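Local coordinates for UPF0141 protein yjdB (Campylobacter jejuni subsp. jejuni HB93-13, PDB 4TN0) that probably transfers phosphoethanolamine to cell-envelope targets, as a zinc-binding periplasmic enzyme of the alkaline phosphatase-like fold required for polymyxin resistance and motility, at residues L22-T27 and C71-S76; D56-C61 and S220-S225; N89-L94 and I148-L153; Q278-S283 and P305-N310. All blocks are in the same frame, centred on the assembly; numbering follows the deposited sequence.

Contact 1. Residues L22-T27 and C71-S76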
loop_
_atom_site.group_PDB
_atom_site.type_symbol
_atom_site.label_atom_id
_atom_site.label_comp_id
_atom_site.label_asym_id
_atom_site.label_seq_id
_atom_site.Cartn_x
_atom_site.Cartn_y
_atom_site.Cartn_z
ATOM N N LEU A 22 2.222 -6.274 4.127
ATOM C CA LEU A 22 1.346 -5.346 3.407
ATOM C C LEU A 22 1.823 -3.925 3.652
ATOM O O LEU A 22 1.793 -3.438 4.783
ATOM C CB LEU A 22 -0.099 -5.488 3.873
ATOM C CG LEU A 22 -1.149 -4.579 3.250
ATOM C CD1 LEU A 22 -1.308 -4.876 1.767
ATOM C CD2 LEU A 22 -2.465 -4.756 3.974
ATOM N N VAL A 23 2.271 -3.244 2.619
ATOM C CA VAL A 23 2.702 -1.878 2.853
ATOM C C VAL A 23 1.673 -0.884 2.316
ATOM O O VAL A 23 1.453 -0.798 1.106
ATOM C CB VAL A 23 4.080 -1.597 2.233
ATOM C CG1 VAL A 23 4.489 -0.163 2.527
ATOM C CG2 VAL A 23 5.105 -2.537 2.833
ATOM N N VAL A 24 1.031 -0.163 3.240
ATOM C CA VAL A 24 0.096 0.911 2.894
ATOM C C VAL A 24 0.836 2.242 2.732
ATOM O O VAL A 24 1.315 2.852 3.699
ATOM C CB VAL A 24 -1.012 1.073 3.954
ATOM C CG1 VAL A 24 -1.927 2.261 3.619
ATOM C CG2 VAL A 24 -1.795 -0.225 4.116
ATOM N N GLY A 25 0.920 2.687 1.490
ATOM C CA GLY A 25 1.617 3.917 1.180
ATOM C C GLY A 25 0.830 5.189 1.439
ATOM O O GLY A 25 -0.194 5.212 2.141
ATOM N N GLU A 26 1.348 6.279 0.901
ATOM C CA GLU A 26 0.772 7.573 1.197
ATOM C C GLU A 26 1.106 8.540 0.064
ATOM O O GLU A 26 2.287 8.794 -0.207
ATOM C CB GLU A 26 1.281 8.096 2.551
ATOM C CG GLU A 26 0.852 9.531 2.859
ATOM C CD GLU A 26 -0.645 9.637 3.045
ATOM O OE1 GLU A 26 -1.138 9.412 4.177
ATOM O OE2 GLU A 26 -1.335 9.898 2.037
ATOM N N THR A 27 0.060 9.021 -0.616
ATOM C CA THR A 27 0.130 10.136 -1.566
ATOM C C THR A 27 0.884 9.788 -2.879
ATOM O O THR A 27 0.930 10.577 -3.842
ATOM C CB THR A 27 0.755 11.387 -0.834
ATOM O OG1 THR A 27 -0.081 11.749 0.284
ATOM C CG2 THR A 27 0.919 12.578 -1.742
ATOM N N CYS A 71 -11.889 2.251 3.527
ATOM C CA CYS A 71 -12.559 1.589 2.426
ATOM C C CYS A 71 -11.787 0.401 1.853
ATOM O O CYS A 71 -12.369 -0.679 1.623
ATOM C CB CYS A 71 -12.834 2.595 1.309
ATOM S SG CYS A 71 -13.621 1.887 -0.110
ATOM N N MET A 72 -10.478 0.569 1.664
ATOM C CA MET A 72 -9.691 -0.492 1.027
ATOM C C MET A 72 -9.691 -1.751 1.926
ATOM O O MET A 72 -9.606 -2.863 1.430
ATOM C CB MET A 72 -8.249 -0.026 0.705
ATOM C CG MET A 72 -7.253 -0.027 1.863
ATOM S SD MET A 72 -5.521 0.281 1.360
ATOM C CE MET A 72 -5.472 2.081 1.175
ATOM N N PHE A 73 -9.788 -1.554 3.239
ATOM C CA PHE A 73 -9.775 -2.646 4.202
ATOM C C PHE A 73 -11.194 -3.157 4.509
ATOM O O PHE A 73 -11.378 -4.210 5.148
ATOM C CB PHE A 73 -9.096 -2.202 5.499
ATOM C CG PHE A 73 -7.591 -2.286 5.474
ATOM C CD1 PHE A 73 -6.817 -1.164 5.178
ATOM C CD2 PHE A 73 -6.942 -3.483 5.754
ATOM C CE1 PHE A 73 -5.425 -1.238 5.161
ATOM C CE2 PHE A 73 -5.557 -3.566 5.735
ATOM C CZ PHE A 73 -4.795 -2.440 5.445
ATOM N N SER A 74 -12.194 -2.401 4.062
ATOM C CA SER A 74 -13.576 -2.776 4.304
ATOM C C SER A 74 -14.059 -3.804 3.275
ATOM O O SER A 74 -13.462 -3.955 2.204
ATOM C CB SER A 74 -14.476 -1.545 4.289
ATOM O OG SER A 74 -15.836 -1.895 4.072
ATOM N N ILE A 75 -15.108 -4.540 3.640
ATOM C CA ILE A 75 -15.772 -5.463 2.723
ATOM C C ILE A 75 -16.460 -4.693 1.592
ATOM O O ILE A 75 -16.620 -5.217 0.483
ATOM C CB ILE A 75 -16.805 -6.358 3.474
ATOM C CG1 ILE A 75 -17.388 -7.427 2.552
ATOM C CG2 ILE A 75 -17.910 -5.519 4.121
ATOM C CD1 ILE A 75 -18.164 -8.525 3.318
ATOM N N SER A 76 -16.874 -3.456 1.874
ATOM C CA SER A 76 -17.548 -2.641 0.855
ATOM C C SER A 76 -16.587 -2.222 -0.247
ATOM O O SER A 76 -15.406 -1.931 0.002
ATOM C CB SER A 76 -18.190 -1.404 1.469
ATOM O OG SER A 76 -18.792 -1.707 2.711
#
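With CG swung opposite the backbone N (chi1 179°), Leu22 sends its CD2 branch out from strand 18-24 to meet the ring of Phe73, whose own CG lies opposite its carbonyl carbon (chi1 -83°). That second torsion matters because the bond leaving the Phe73 backbone does not aim at the strand; the ring does the reaching, and the two side chains arrive from opposite directions. Leu22 CD2 stops 3.6 Å from Phe73 CZ, approaching the ring obliquely. Val24, two residues further along the same side of the strand, uses CG2, the methyl beside its backbone N, which sits near the ring plane, at the edge, 3.9 Å from Phe73 CE1. Both methyls approach the CZ end of the ring from the strand's side. The remaining branch of Val24 is met by the preceding helical residue, with CG1 4.3 Å from Met72 CE, a looser touch.

The example illustrates how an alpha/beta core places a short helix, 68-73, over the end of a central strand, where the chain leaves the sheet for the zinc site. There Glu26 OE2 binds the zinc ion together with Asp226, His227 and Thr65, the phosphothreonine. Thr27 OG1 donates to that same Glu26 OE2 over 2.8 Å, on the anti side and 32° out of the carboxylate plane. On the helix side, Cys71 is tied to Cys61 by a disulfide. Across the contact itself nothing polar is exchanged: the join rests on buried hydrocarbon packing, and Glu26, two residues past Val24, takes no part in it.

Contact 2. Residues D56-C61 and S220-S225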
loop_
_atom_site.group_PDB
_atom_site.type_symbol
_atom_site.label_atom_id
_atom_site.label_comp_id
_atom_site.label_asym_id
_atom_site.label_seq_id
_atom_site.Cartn_x
_atom_site.Cartn_y
_atom_site.Cartn_z
ATOM N N ASP A 56 -0.289 -1.628 -13.516
ATOM C CA ASP A 56 -0.244 -0.328 -14.167
ATOM C C ASP A 56 -1.619 0.281 -14.367
ATOM O O ASP A 56 -1.735 1.361 -14.919
ATOM C CB ASP A 56 0.489 -0.431 -15.508
ATOM C CG ASP A 56 0.036 -1.611 -16.331
ATOM O OD1 ASP A 56 -1.108 -1.573 -16.845
ATOM O OD2 ASP A 56 0.823 -2.585 -16.446
ATOM N N ASN A 57 -2.654 -0.398 -13.891
ATOM C CA ASN A 57 -4.024 0.073 -14.067
ATOM C C ASN A 57 -4.847 -0.051 -12.779
ATOM O O ASN A 57 -5.981 -0.496 -12.785
ATOM C CB ASN A 57 -4.679 -0.705 -15.210
ATOM C CG ASN A 57 -5.941 -0.032 -15.730
ATOM O OD1 ASN A 57 -6.157 1.166 -15.525
ATOM N ND2 ASN A 57 -6.784 -0.804 -16.408
ATOM N N PHE A 58 -4.252 0.394 -11.683
ATOM C CA PHE A 58 -4.765 0.209 -10.337
ATOM C C PHE A 58 -5.314 1.533 -9.813
ATOM O O PHE A 58 -4.624 2.559 -9.874
ATOM C CB PHE A 58 -3.631 -0.293 -9.445
ATOM C CG PHE A 58 -4.071 -1.138 -8.296
ATOM C CD1 PHE A 58 -4.354 -0.572 -7.070
ATOM C CD2 PHE A 58 -4.155 -2.514 -8.428
ATOM C CE1 PHE A 58 -4.739 -1.362 -6.001
ATOM C CE2 PHE A 58 -4.538 -3.307 -7.362
ATOM C CZ PHE A 58 -4.835 -2.735 -6.154
ATOM N N SER A 59 -6.536 1.514 -9.288
ATOM C CA SER A 59 -7.205 2.730 -8.816
ATOM C C SER A 59 -7.506 2.724 -7.331
ATOM O O SER A 59 -7.594 1.670 -6.718
ATOM C CB SER A 59 -8.513 2.941 -9.574
ATOM O OG SER A 59 -8.274 3.613 -10.797
ATOM N N SER A 60 -7.722 3.909 -6.767
ATOM C CA SER A 60 -7.993 4.018 -5.344
ATOM C C SER A 60 -9.471 4.197 -5.119
ATOM O O SER A 60 -10.228 4.535 -6.028
ATOM C CB SER A 60 -7.247 5.197 -4.705
ATOM O OG SER A 60 -7.711 6.423 -5.241
ATOM N N CYS A 61 -9.858 4.012 -3.870
ATOM C CA CYS A 61 -11.247 4.052 -3.483
ATOM C C CYS A 61 -11.712 5.497 -3.288
ATOM O O CYS A 61 -12.864 5.828 -3.540
ATOM C CB CYS A 61 -11.430 3.212 -2.208
ATOM S SG CYS A 61 -13.111 3.116 -1.640
ATOM N N SER A 220 5.559 -12.857 1.034
ATOM C CA SER A 220 5.092 -11.936 0.014
ATOM C C SER A 220 5.099 -10.491 0.504
ATOM O O SER A 220 4.857 -10.217 1.691
ATOM C CB SER A 220 3.695 -12.326 -0.445
ATOM O OG SER A 220 3.706 -13.633 -0.984
ATOM N N LEU A 221 5.409 -9.579 -0.416
ATOM C CA LEU A 221 5.227 -8.150 -0.199
ATOM C C LEU A 221 4.136 -7.602 -1.119
ATOM O O LEU A 221 4.173 -7.803 -2.346
ATOM C CB LEU A 221 6.534 -7.393 -0.422
ATOM C CG LEU A 221 6.404 -5.868 -0.547
ATOM C CD1 LEU A 221 5.907 -5.259 0.748
ATOM C CD2 LEU A 221 7.744 -5.253 -0.941
ATOM N N PHE A 222 3.153 -6.928 -0.525
ATOM C CA PHE A 222 2.188 -6.180 -1.317
ATOM C C PHE A 222 2.173 -4.732 -0.859
ATOM O O PHE A 222 1.976 -4.445 0.337
ATOM C CB PHE A 222 0.776 -6.777 -1.239
ATOM C CG PHE A 222 -0.175 -6.171 -2.235
ATOM C CD1 PHE A 222 0.130 -6.179 -3.583
ATOM C CD2 PHE A 222 -1.349 -5.571 -1.825
ATOM C CE1 PHE A 222 -0.718 -5.597 -4.506
ATOM C CE2 PHE A 222 -2.198 -5.008 -2.727
ATOM C CZ PHE A 222 -1.887 -5.018 -4.080
ATOM N N TYR A 223 2.442 -3.839 -1.816
ATOM C CA TYR A 223 2.479 -2.394 -1.581
ATOM C C TYR A 223 1.466 -1.661 -2.455
ATOM O O TYR A 223 1.420 -1.877 -3.672
ATOM C CB TYR A 223 3.885 -1.839 -1.849
ATOM C CG TYR A 223 3.942 -0.340 -2.140
ATOM C CD1 TYR A 223 4.080 0.127 -3.442
ATOM C CD2 TYR A 223 3.874 0.605 -1.113
ATOM C CE1 TYR A 223 4.141 1.477 -3.721
ATOM C CE2 TYR A 223 3.924 1.983 -1.395
ATOM C CZ TYR A 223 4.065 2.401 -2.704
ATOM O OH TYR A 223 4.117 3.739 -3.022
ATOM N N LEU A 224 0.669 -0.790 -1.841
ATOM C CA LEU A 224 -0.189 0.121 -2.612
ATOM C C LEU A 224 -0.351 1.457 -1.894
ATOM O O LEU A 224 -0.243 1.546 -0.668
ATOM C CB LEU A 224 -1.579 -0.476 -2.884
ATOM C CG LEU A 224 -2.578 -0.686 -1.747
ATOM C CD1 LEU A 224 -3.916 -1.118 -2.340
ATOM C CD2 LEU A 224 -2.099 -1.699 -0.709
ATOM N N SER A 225 -0.631 2.499 -2.661
ATOM C CA SER A 225 -0.812 3.810 -2.074
ATOM C C SER A 225 -2.267 3.999 -1.689
ATOM O O SER A 225 -3.134 3.309 -2.229
ATOM C CB SER A 225 -0.368 4.902 -3.046
ATOM O OG SER A 225 -0.343 6.144 -2.374
#
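This is a buried, purely apolar contact between two strands of one sheet that are not neighbours in it: strand 252-259 runs between 53-59 and 218-224, and the side chains meet on one face of the sheet. Phe58 carries the contact from its strand. Its ring, placed by a CG opposite the backbone N (chi1 -151°), brings CE1 to 3.8 Å from Leu224 CD1, the two side chains crossing at a slant. Leu224 holds its CG between the backbone N and the carbonyl carbon (chi1 69°), and its CD1 branch is the one that reaches the ring.

The sheet is the central one of the alkaline phosphatase-like fold, mostly parallel but with 252-259 running antiparallel to both its neighbours. Phe58 also packs on Ile253 and Ala255 of that strand, so its ring lies across the intervening strand. A second aromatic ring extends the patch more loosely: Phe58 CZ lies 4.3 Å from Phe222 CZ, near the plane of the Phe222 ring and at its edge. Phe222 in turn touches Leu22 of strand 18-24, on the far side of its own strand from 252-259.

Contact 3. Residues N89-L94 and I148-L153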
loop_
_atom_site.group_PDB
_atom_site.type_symbol
_atom_site.label_atom_id
_atom_site.label_comp_id
_atom_site.label_asym_id
_atom_site.label_seq_id
_atom_site.Cartn_x
_atom_site.Cartn_y
_atom_site.Cartn_z
ATOM N N ASN A 89 -13.168 -5.229 9.672
ATOM C CA ASN A 89 -12.531 -5.098 8.365
ATOM C C ASN A 89 -11.741 -6.368 8.086
ATOM O O ASN A 89 -11.764 -7.289 8.885
ATOM C CB ASN A 89 -11.616 -3.844 8.304
ATOM C CG ASN A 89 -10.488 -3.865 9.367
ATOM O OD1 ASN A 89 -9.564 -4.681 9.294
ATOM N ND2 ASN A 89 -10.567 -2.964 10.348
ATOM N N ALA A 90 -11.041 -6.420 6.959
ATOM C CA ALA A 90 -10.227 -7.586 6.619
ATOM C C ALA A 90 -9.249 -8.000 7.738
ATOM O O ALA A 90 -9.022 -9.184 7.955
ATOM C CB ALA A 90 -9.461 -7.323 5.344
ATOM N N MET A 91 -8.676 -7.034 8.449
ATOM C CA MET A 91 -7.719 -7.353 9.507
ATOM C C MET A 91 -8.392 -8.065 10.693
ATOM O O MET A 91 -7.789 -8.901 11.348
ATOM C CB MET A 91 -7.006 -6.081 10.007
ATOM C CG MET A 91 -6.236 -5.320 8.946
ATOM S SD MET A 91 -4.907 -6.266 8.203
ATOM C CE MET A 91 -3.936 -6.640 9.669
ATOM N N ASP A 92 -9.610 -7.659 11.014
ATOM C CA ASP A 92 -10.368 -8.299 12.076
ATOM C C ASP A 92 -10.674 -9.748 11.688
ATOM O O ASP A 92 -10.657 -10.643 12.520
ATOM C CB ASP A 92 -11.681 -7.557 12.337
ATOM C CG ASP A 92 -11.469 -6.154 12.824
ATOM O OD1 ASP A 92 -10.742 -5.958 13.833
ATOM O OD2 ASP A 92 -12.023 -5.244 12.162
ATOM N N VAL A 93 -11.007 -9.963 10.421
ATOM C CA VAL A 93 -11.286 -11.306 9.948
ATOM C C VAL A 93 -10.055 -12.191 10.048
ATOM O O VAL A 93 -10.152 -13.318 10.525
ATOM C CB VAL A 93 -11.812 -11.308 8.508
ATOM C CG1 VAL A 93 -12.041 -12.740 8.030
ATOM C CG2 VAL A 93 -13.097 -10.515 8.447
ATOM N N LEU A 94 -8.890 -11.679 9.660
ATOM C CA LEU A 94 -7.674 -12.486 9.771
ATOM C C LEU A 94 -7.322 -12.752 11.228
ATOM O O LEU A 94 -6.871 -13.845 11.564
ATOM C CB LEU A 94 -6.502 -11.810 9.085
ATOM C CG LEU A 94 -6.615 -11.516 7.598
ATOM C CD1 LEU A 94 -5.415 -10.674 7.179
ATOM C CD2 LEU A 94 -6.666 -12.793 6.814
ATOM N N ILE A 148 0.520 -11.696 9.114
ATOM C CA ILE A 148 0.461 -10.490 8.284
ATOM C C ILE A 148 1.004 -9.335 9.091
ATOM O O ILE A 148 0.587 -9.088 10.231
ATOM C CB ILE A 148 -0.967 -10.151 7.751
ATOM C CG1 ILE A 148 -0.892 -8.957 6.791
ATOM C CG2 ILE A 148 -1.960 -9.912 8.888
ATOM C CD1 ILE A 148 -2.194 -8.625 6.080
ATOM N N ILE A 149 1.958 -8.645 8.480
ATOM C CA ILE A 149 2.538 -7.436 9.029
ATOM C C ILE A 149 2.194 -6.242 8.152
ATOM O O ILE A 149 2.512 -6.213 6.952
ATOM C CB ILE A 149 4.069 -7.568 9.157
ATOM C CG1 ILE A 149 4.407 -8.858 9.935
ATOM C CG2 ILE A 149 4.654 -6.311 9.816
ATOM C CD1 ILE A 149 5.886 -9.101 10.173
ATOM N N VAL A 150 1.510 -5.265 8.738
ATOM C CA VAL A 150 1.186 -4.047 7.999
ATOM C C VAL A 150 2.173 -2.930 8.341
ATOM O O VAL A 150 2.435 -2.637 9.516
ATOM C CB VAL A 150 -0.244 -3.559 8.278
ATOM C CG1 VAL A 150 -0.518 -2.292 7.471
ATOM C CG2 VAL A 150 -1.273 -4.644 7.930
ATOM N N LEU A 151 2.770 -2.355 7.303
ATOM C CA LEU A 151 3.560 -1.156 7.483
ATOM C C LEU A 151 2.833 0.001 6.786
ATOM O O LEU A 151 2.632 -0.033 5.562
ATOM C CB LEU A 151 4.971 -1.338 6.924
ATOM C CG LEU A 151 5.725 -2.570 7.443
ATOM C CD1 LEU A 151 7.099 -2.699 6.781
ATOM C CD2 LEU A 151 5.825 -2.573 8.957
ATOM N N HIS A 152 2.452 1.011 7.573
ATOM C CA HIS A 152 1.742 2.195 7.077
ATOM C C HIS A 152 2.734 3.365 6.980
ATOM O O HIS A 152 3.197 3.893 8.001
ATOM C CB HIS A 152 0.569 2.556 8.003
ATOM C CG HIS A 152 -0.339 3.631 7.469
ATOM N ND1 HIS A 152 -1.237 4.311 8.267
ATOM C CD2 HIS A 152 -0.499 4.134 6.221
ATOM C CE1 HIS A 152 -1.888 5.199 7.545
ATOM N NE2 HIS A 152 -1.464 5.110 6.299
ATOM N N LEU A 153 3.055 3.745 5.745
ATOM C CA LEU A 153 4.041 4.781 5.459
ATOM C C LEU A 153 3.533 6.214 5.601
ATOM O O LEU A 153 2.349 6.492 5.420
ATOM C CB LEU A 153 4.568 4.608 4.038
ATOM C CG LEU A 153 5.088 3.228 3.646
ATOM C CD1 LEU A 153 5.635 3.283 2.220
ATOM C CD2 LEU A 153 6.144 2.758 4.635
#
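Met91 and Leu94 of helix 90-96 pack on Ile148 and Val150 of strand 146-152. Just ahead of them Asn89 stands at the N-cap: its OD1 accepts from Met91 N at 2.7 Å, in the carbonyl plane, and more weakly from Asp92 N. Met91 follows with a side chain bent at both chi2 (-61°) and chi3 (-59°), and this folding carries its end toward the strand although the bond leaving the backbone does not aim there. Its CE comes 3.8 Å from Val150 CG2, the two side chains meeting tip to tip, and 3.9 Å from Ile148 CG2.

Asp92 completes a capping box, since its OD2 takes the Asn89 N-H through the anti lone pair at 2.7 Å; Arg117 forms a salt bridge with the same oxygen. One turn on from Ala90, Leu94 points toward the strand and crosses Ile148 at about a right angle, its CD1 3.9 Å from Ile148 CG2. That methyl of Ile148 is therefore touched by both helical side chains. Helix and strand segments run nearly antiparallel, at 153°, as when a helix covers one face of an alpha/beta sheet; Leu285 of helix 281-288 packs on Ile148 and Ala90. The division of labour is clear: polar groups fix the helix end, where capping should steady first-turn backbone N-H groups that lack a partner in the helix, and a methionine and aliphatic side chains alone make the join to the sheet.

Contact 4. Residues Q278-S283 and P305-N310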
loop_
_atom_site.group_PDB
_atom_site.type_symbol
_atom_site.label_atom_id
_atom_site.label_comp_id
_atom_site.label_asym_id
_atom_site.label_seq_id
_atom_site.Cartn_x
_atom_site.Cartn_y
_atom_site.Cartn_z
ATOM N N GLN A 278 -8.431 -0.672 -5.180
ATOM C CA GLN A 278 -8.436 -0.977 -3.759
ATOM C C GLN A 278 -9.597 -1.903 -3.392
ATOM O O GLN A 278 -9.554 -2.593 -2.363
ATOM C CB GLN A 278 -8.487 0.316 -2.940
ATOM C CG GLN A 278 -7.088 0.895 -2.698
ATOM C CD GLN A 278 -7.075 2.379 -2.360
ATOM O OE1 GLN A 278 -8.116 2.994 -2.131
ATOM N NE2 GLN A 278 -5.881 2.970 -2.360
ATOM N N ASP A 279 -10.625 -1.933 -4.236
ATOM C CA ASP A 279 -11.734 -2.878 -4.061
ATOM C C ASP A 279 -11.214 -4.325 -3.876
ATOM O O ASP A 279 -11.743 -5.092 -3.082
ATOM C CB ASP A 279 -12.686 -2.809 -5.260
ATOM C CG ASP A 279 -13.570 -1.562 -5.249
ATOM O OD1 ASP A 279 -13.563 -0.826 -4.238
ATOM O OD2 ASP A 279 -14.295 -1.339 -6.252
ATOM N N ASN A 280 -10.153 -4.653 -4.605
ATOM C CA ASN A 280 -9.537 -5.962 -4.602
ATOM C C ASN A 280 -8.792 -6.336 -3.327
ATOM O O ASN A 280 -8.387 -7.486 -3.191
ATOM C CB ASN A 280 -8.546 -6.069 -5.765
ATOM C CG ASN A 280 -9.220 -6.033 -7.112
ATOM O OD1 ASN A 280 -9.317 -4.982 -7.744
ATOM N ND2 ASN A 280 -9.692 -7.187 -7.566
ATOM N N LEU A 281 -8.594 -5.406 -2.391
ATOM C CA LEU A 281 -7.681 -5.721 -1.289
ATOM C C LEU A 281 -8.353 -6.688 -0.322
ATOM O O LEU A 281 -7.710 -7.590 0.225
ATOM C CB LEU A 281 -7.219 -4.456 -0.526
ATOM C CG LEU A 281 -6.242 -4.803 0.621
ATOM C CD1 LEU A 281 -4.967 -5.452 0.101
ATOM C CD2 LEU A 281 -5.880 -3.646 1.575
ATOM N N PHE A 282 -9.664 -6.559 -0.180
ATOM C CA PHE A 282 -10.380 -7.369 0.792
ATOM C C PHE A 282 -10.241 -8.868 0.504
ATOM O O PHE A 282 -9.772 -9.618 1.362
ATOM C CB PHE A 282 -11.858 -6.979 0.831
ATOM C CG PHE A 282 -12.641 -7.707 1.883
ATOM C CD1 PHE A 282 -12.564 -7.319 3.211
ATOM C CD2 PHE A 282 -13.414 -8.812 1.554
ATOM C CE1 PHE A 282 -13.276 -7.994 4.185
ATOM C CE2 PHE A 282 -14.124 -9.498 2.525
ATOM C CZ PHE A 282 -14.053 -9.091 3.843
ATOM N N SER A 283 -10.615 -9.304 -0.701
ATOM C CA SER A 283 -10.582 -10.733 -1.005
ATOM C C SER A 283 -9.148 -11.219 -1.144
ATOM O O SER A 283 -8.853 -12.375 -0.813
ATOM C CB SER A 283 -11.356 -11.056 -2.292
ATOM O OG SER A 283 -12.758 -10.915 -2.121
ATOM N N PRO A 305 -6.466 -17.527 -9.810
ATOM C CA PRO A 305 -6.648 -17.644 -11.261
ATOM C C PRO A 305 -8.017 -17.186 -11.767
ATOM O O PRO A 305 -8.128 -16.824 -12.935
ATOM C CB PRO A 305 -6.470 -19.144 -11.506
ATOM C CG PRO A 305 -5.611 -19.614 -10.368
ATOM C CD PRO A 305 -6.107 -18.819 -9.198
ATOM N N LYS A 306 -9.038 -17.212 -10.917
ATOM C CA LYS A 306 -10.386 -16.828 -11.337
ATOM C C LYS A 306 -10.628 -15.321 -11.313
ATOM O O LYS A 306 -11.737 -14.867 -11.608
ATOM C CB LYS A 306 -11.417 -17.581 -10.488
ATOM C CG LYS A 306 -10.913 -19.004 -10.126
ATOM C CD LYS A 306 -11.950 -19.911 -9.472
ATOM C CE LYS A 306 -11.301 -21.161 -8.877
ATOM N NZ LYS A 306 -12.302 -22.066 -8.235
ATOM N N LEU A 307 -9.604 -14.558 -10.915
ATOM C CA LEU A 307 -9.663 -13.090 -10.868
ATOM C C LEU A 307 -10.031 -12.508 -12.225
ATOM O O LEU A 307 -9.449 -12.871 -13.247
ATOM C CB LEU A 307 -8.316 -12.515 -10.363
ATOM C CG LEU A 307 -7.897 -11.030 -10.205
ATOM C CD1 LEU A 307 -7.840 -10.207 -11.494
ATOM C CD2 LEU A 307 -8.705 -10.301 -9.144
ATOM N N LYS A 308 -11.011 -11.612 -12.224
ATOM C CA LYS A 308 -11.310 -10.795 -13.386
ATOM C C LYS A 308 -11.140 -9.329 -13.009
ATOM O O LYS A 308 -10.924 -8.996 -11.840
ATOM C CB LYS A 308 -12.728 -11.064 -13.894
ATOM C CG LYS A 308 -13.189 -12.518 -13.743
ATOM C CD LYS A 308 -14.710 -12.643 -13.910
ATOM C CE LYS A 308 -15.186 -14.094 -13.959
ATOM N NZ LYS A 308 -16.539 -14.205 -14.598
ATOM N N ALA A 309 -11.209 -8.461 -14.013
ATOM C CA ALA A 309 -11.127 -7.022 -13.810
ATOM C C ALA A 309 -12.388 -6.469 -13.156
ATOM O O ALA A 309 -13.410 -7.150 -13.083
ATOM C CB ALA A 309 -10.871 -6.320 -15.130
ATOM N N ASN A 310 -12.308 -5.228 -12.681
ATOM C CA ASN A 310 -13.472 -4.544 -12.138
ATOM C C ASN A 310 -14.451 -4.163 -13.237
ATOM O O ASN A 310 -14.044 -3.784 -14.334
ATOM C CB ASN A 310 -13.066 -3.277 -11.377
ATOM C CG ASN A 310 -12.055 -3.538 -10.259
ATOM O OD1 ASN A 310 -11.634 -4.669 -10.016
ATOM N ND2 ASN A 310 -11.662 -2.469 -9.577
#
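Asn280 meets Leu307 and Asn310 with the two atoms of one amide. Its CG lies opposite the carbonyl carbon, beside the backbone N (chi1 -67°), and with chi2 at 96° the amide stands toward the tail of the chain. ND2 comes 3.6 Å from Leu307 CD2, the side chains crossing at about a right angle. Leu307 reaches there with its CG opposite the backbone N, offering a methyl branch to the nitrogen end of the amide; Leu274 packs on this leucine as well.

Asn310 comes from the opposite direction, its CG opposite the carbonyl carbon as in Asn280, and the two amide planes are 23° apart.

The polar ends of Asn280 are satisfied mainly elsewhere: OD1 accepts from Ser277 N and ND2 donates to Tyr300 O. These two bonds on opposite ends of the amide fix its rotation. Asp279, which lies at the margin of the contact, has OD1 bonded to Arg78 N.

In the fold, segment 305-310 is an irregular strip following helix 281-288 and lying beside Asp279 and Asn280, just ahead of Leu281. A backbone bond between Asn310 and Lys275 ties it near strand 276-277, the edge of the large sheet, while Leu281 on the helix touches Met72 of helix 68-73 and Phe222 of strand 218-224.

How the contacts relate
Contacts 1, 2 and 3 are buried in the core and all use one sheet: strand 18-24 of contact 1 lies between 218-224 of contact 2 and 146-152 of contact 3. Contacts 1 and 3 set helices on that sheet, whereas contact 2 joins two of its strands; all three are apolar across the interface. Contact 4 is partly buried and mixes amides with a leucine. The Cys61-Cys71 disulfide links contacts 1 and 2 covalently, and Gln278 of contact 4 bonds to the backbone of Ser59 and Cys61 in contact 2. Contact 1 alone includes a zinc ligand, Glu26, which takes no part in its packing; the amides enter at contact 4, farthest from the centre of the chain.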